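Local coordinates for transcription inhibitor protein Gfh1 (Thermus thermophilus, PDB 2F23), which inhibits the catalytic activities of RNA polymerase by partially occluding its substrate-binding site and preventing NTP binding, at residues R21-L26 and A60-L65. Residues are numbered along the deposited sequence; the frame is centred on the assembly and turned at random.
Sequences RERERL and ARIDSL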
ATOM      1  N   ARG A  21       4.169 -10.674   7.463  1.00 15.43           N
ATOM      2  CA  ARG A  21       3.081 -11.504   6.969  1.00 15.78           C
ATOM      3  C   ARG A  21       3.425 -12.033   5.580  1.00 15.28           C
ATOM      4  O   ARG A  21       3.154 -13.191   5.266  1.00 15.28           O
ATOM      5  CB  ARG A  21       1.774 -10.704   6.933  1.00 20.97           C
ATOM      6  CG  ARG A  21       1.080 -10.565   8.293  1.00 26.29           C
ATOM      7  CD  ARG A  21       2.032 -10.064   9.375  1.00 32.81           C
ATOM      8  NE  ARG A  21       1.378  -9.861  10.667  1.00 38.02           N
ATOM      9  CZ  ARG A  21       0.438  -8.950  10.898  1.00 38.60           C
ATOM     10  NH1 ARG A  21       0.030  -8.147   9.925  1.00 40.16           N
ATOM     11  NH2 ARG A  21      -0.092  -8.835  12.110  1.00 40.37           N
ATOM     12  N   GLU A  22       4.038 -11.193   4.754  1.00 13.73           N
ATOM     13  CA  GLU A  22       4.408 -11.630   3.413  1.00 13.67           C
ATOM     14  C   GLU A  22       5.487 -12.713   3.457  1.00 12.66           C
ATOM     15  O   GLU A  22       5.488 -13.617   2.624  1.00 12.57           O
ATOM     16  CB  GLU A  22       4.888 -10.446   2.568  1.00 15.39           C
ATOM     17  CG  GLU A  22       3.778  -9.495   2.141  1.00 21.04           C
ATOM     18  CD  GLU A  22       2.677 -10.198   1.372  1.00 23.92           C
ATOM     19  OE1 GLU A  22       2.995 -10.955   0.430  1.00 27.37           O
ATOM     20  OE2 GLU A  22       1.492  -9.992   1.705  1.00 28.50           O
ATOM     21  N   ARG A  23       6.409 -12.624   4.413  1.00 12.69           N
ATOM     22  CA  ARG A  23       7.453 -13.640   4.518  1.00 13.69           C
ATOM     23  C   ARG A  23       6.813 -14.978   4.881  1.00 14.46           C
ATOM     24  O   ARG A  23       7.263 -16.035   4.433  1.00 15.42           O
ATOM     25  CB  ARG A  23       8.491 -13.268   5.583  1.00 13.45           C
ATOM     26  CG  ARG A  23       9.392 -12.088   5.228  1.00 14.41           C
ATOM     27  CD  ARG A  23      10.531 -11.989   6.235  1.00 17.65           C
ATOM     28  NE  ARG A  23      11.279 -10.734   6.170  1.00 19.03           N
ATOM     29  CZ  ARG A  23      12.028 -10.338   5.146  1.00 20.93           C
ATOM     30  NH1 ARG A  23      12.144 -11.089   4.057  1.00 22.00           N
ATOM     31  NH2 ARG A  23      12.683  -9.185   5.225  1.00 20.22           N
ATOM     32  N   GLU A  24       5.764 -14.928   5.696  1.00 14.69           N
ATOM     33  CA  GLU A  24       5.061 -16.140   6.102  1.00 17.20           C
ATOM     34  C   GLU A  24       4.422 -16.769   4.870  1.00 15.97           C
ATOM     35  O   GLU A  24       4.500 -17.982   4.664  1.00 15.23           O
ATOM     36  CB  GLU A  24       3.982 -15.808   7.138  1.00 20.16           C
ATOM     37  CG  GLU A  24       4.533 -15.306   8.465  1.00 27.04           C
ATOM     38  CD  GLU A  24       3.446 -14.842   9.418  1.00 29.82           C
ATOM     39  OE1 GLU A  24       3.781 -14.477  10.565  1.00 33.39           O
ATOM     40  OE2 GLU A  24       2.260 -14.834   9.024  1.00 32.86           O
ATOM     41  N   ARG A  25       3.798 -15.931   4.050  1.00 14.69           N
ATOM     42  CA  ARG A  25       3.153 -16.404   2.835  1.00 14.08           C
ATOM     43  C   ARG A  25       4.176 -16.977   1.863  1.00 14.76           C
ATOM     44  O   ARG A  25       3.890 -17.944   1.155  1.00 13.91           O
ATOM     45  CB  ARG A  25       2.380 -15.263   2.173  1.00 15.68           C
ATOM     46  CG  ARG A  25       1.248 -14.745   3.044  1.00 18.42           C
ATOM     47  CD  ARG A  25       0.619 -13.478   2.498  1.00 24.16           C
ATOM     48  NE  ARG A  25      -0.390 -12.961   3.417  1.00 27.76           N
ATOM     49  CZ  ARG A  25      -1.090 -11.850   3.222  1.00 27.11           C
ATOM     50  NH1 ARG A  25      -0.897 -11.123   2.131  1.00 28.59           N
ATOM     51  NH2 ARG A  25      -1.982 -11.462   4.125  1.00 29.69           N
ATOM     52  N   LEU A  26       5.368 -16.389   1.832  1.00 12.80           N
ATOM     53  CA  LEU A  26       6.414 -16.872   0.936  1.00 12.48           C
ATOM     54  C   LEU A  26       6.876 -18.263   1.362  1.00 14.20           C
ATOM     55  O   LEU A  26       7.107 -19.135   0.522  1.00 13.05           O
ATOM     56  CB  LEU A  26       7.611 -15.917   0.931  1.00 15.01           C
ATOM     57  CG  LEU A  26       8.782 -16.373   0.052  1.00 13.95           C
ATOM     58  CD1 LEU A  26       8.305 -16.555  -1.382  1.00 14.71           C
ATOM     59  CD2 LEU A  26       9.909 -15.350   0.120  1.00 14.58           C
ATOM     60  N   ALA A  60       7.785 -10.378  -5.195  1.00 11.02           N
ATOM     61  CA  ALA A  60       7.777  -9.009  -5.703  1.00 11.47           C
ATOM     62  C   ALA A  60       7.291  -8.033  -4.638  1.00 11.69           C
ATOM     63  O   ALA A  60       7.789  -6.914  -4.538  1.00 13.23           O
ATOM     64  CB  ALA A  60       6.897  -8.913  -6.942  1.00 12.64           C
ATOM     65  N   ARG A  61       6.307  -8.450  -3.849  1.00 10.83           N
ATOM     66  CA  ARG A  61       5.785  -7.589  -2.797  1.00  9.86           C
ATOM     67  C   ARG A  61       6.856  -7.418  -1.726  1.00 11.75           C
ATOM     68  O   ARG A  61       7.082  -6.315  -1.232  1.00 10.85           O
ATOM     69  CB  ARG A  61       4.516  -8.197  -2.188  1.00 10.23           C
ATOM     70  CG  ARG A  61       3.338  -8.269  -3.154  1.00 12.22           C
ATOM     71  CD  ARG A  61       2.202  -9.100  -2.580  1.00 14.98           C
ATOM     72  NE  ARG A  61       1.496  -8.438  -1.486  1.00 15.66           N
ATOM     73  CZ  ARG A  61       0.642  -7.431  -1.646  1.00 17.71           C
ATOM     74  NH1 ARG A  61       0.384  -6.961  -2.858  1.00 20.02           N
ATOM     75  NH2 ARG A  61       0.030  -6.908  -0.593  1.00 21.14           N
ATOM     76  N   ILE A  62       7.524  -8.512  -1.375  1.00 11.11           N
ATOM     77  CA  ILE A  62       8.575  -8.464  -0.366  1.00 11.62           C
ATOM     78  C   ILE A  62       9.718  -7.555  -0.795  1.00 12.13           C
ATOM     79  O   ILE A  62      10.255  -6.808   0.023  1.00 12.27           O
ATOM     80  CB  ILE A  62       9.126  -9.871  -0.067  1.00 13.41           C
ATOM     81  CG1 ILE A  62       8.074 -10.670   0.702  1.00 11.90           C
ATOM     82  CG2 ILE A  62      10.424  -9.774   0.734  1.00 12.33           C
ATOM     83  CD1 ILE A  62       8.441 -12.113   0.939  1.00 12.30           C
ATOM     84  N   ASP A  63      10.092  -7.617  -2.068  1.00 12.71           N
ATOM     85  CA  ASP A  63      11.178  -6.769  -2.553  1.00 14.52           C
ATOM     86  C   ASP A  63      10.809  -5.297  -2.431  1.00 14.14           C
ATOM     87  O   ASP A  63      11.635  -4.470  -2.041  1.00 14.30           O
ATOM     88  CB  ASP A  63      11.522  -7.100  -4.009  1.00 17.78           C
ATOM     89  CG  ASP A  63      12.198  -8.450  -4.153  1.00 23.34           C
ATOM     90  OD1 ASP A  63      13.034  -8.791  -3.288  1.00 27.52           O
ATOM     91  OD2 ASP A  63      11.904  -9.165  -5.134  1.00 28.58           O
ATOM     92  N   SER A  64       9.567  -4.966  -2.765  1.00 13.30           N
ATOM     93  CA  SER A  64       9.113  -3.586  -2.673  1.00 12.71           C
ATOM     94  C   SER A  64       9.083  -3.122  -1.223  1.00 12.70           C
ATOM     95  O   SER A  64       9.497  -2.003  -0.911  1.00 11.82           O
ATOM     96  CB  SER A  64       7.725  -3.441  -3.300  1.00 13.92           C
ATOM     97  OG  SER A  64       7.782  -3.641  -4.702  1.00 16.04           O
ATOM     98  N   LEU A  65       8.602  -3.981  -0.332  1.00 12.44           N
ATOM     99  CA  LEU A  65       8.536  -3.624   1.079  1.00 10.01           C
ATOM    100  C   LEU A  65       9.925  -3.434   1.672  1.00 10.90           C
ATOM    101  O   LEU A  65      10.159  -2.492   2.420  1.00 12.23           O
ATOM    102  CB  LEU A  65       7.763  -4.692   1.861  1.00 10.18           C
ATOM    103  CG  LEU A  65       6.263  -4.688   1.553  1.00  9.54           C
ATOM    104  CD1 LEU A  65       5.611  -5.919   2.159  1.00 12.12           C
ATOM    105  CD2 LEU A  65       5.630  -3.413   2.099  1.00 12.78           C
TER
HETATM  106  O   HOH W   1      -0.043  -7.734   2.077  1.00 34.56           O
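Glu22 and Ile62 meet where helix 9-37 and helix 46-71 run antiparallel, forming the coiled-coil hairpin of the GreA/GreB family's N-terminal domain; the CA atoms of Glu22 and Ile62 are 6.5 Å apart, and the local axes approach to 9.8 Å at 151°. The apolar contact centres on Ile62. Its CG1 rests on the aliphatic base of Glu22, 3.7 Å from CB, while CD1 reaches further along helix 9-37 and meets Leu26 CD2 at 3.6 Å, the two side chains crossing at about a right angle. Leu65 CD1 packs more loosely against Glu22 CG. Leu19 on one helix and Ile58 on the other continue this apolar seam.

The polar contacts are built around the Glu22 carboxylate. A bend at chi2 (-57°) turns it away from the Ile62 side and towards Arg61. Arg61 NE lies 3.5 Å from both Glu22 OE1 and OE2, a long salt bridge with no hydrogen bond, the carboxylate at the edge of the guanidinium and the two planes 66° apart. Within its own helix Glu22 OE2 makes a much shorter salt bridge to Arg25 NH1, 2.7 Å. A water donates to the same OE2 and accepts from Arg61 NH2, both at 2.8 Å, and thus bridges the helices. Arg23, on the other flank of Ile62, brings NH1 near the CG2 methyl, while its NH2 pairs with Glu66 of the opposite helix.

Glu22 therefore belongs to both the apolar seam and the polar cluster, where its carboxylate probably offsets the like charges of two arginines and water supplies the closer polar link between the helices.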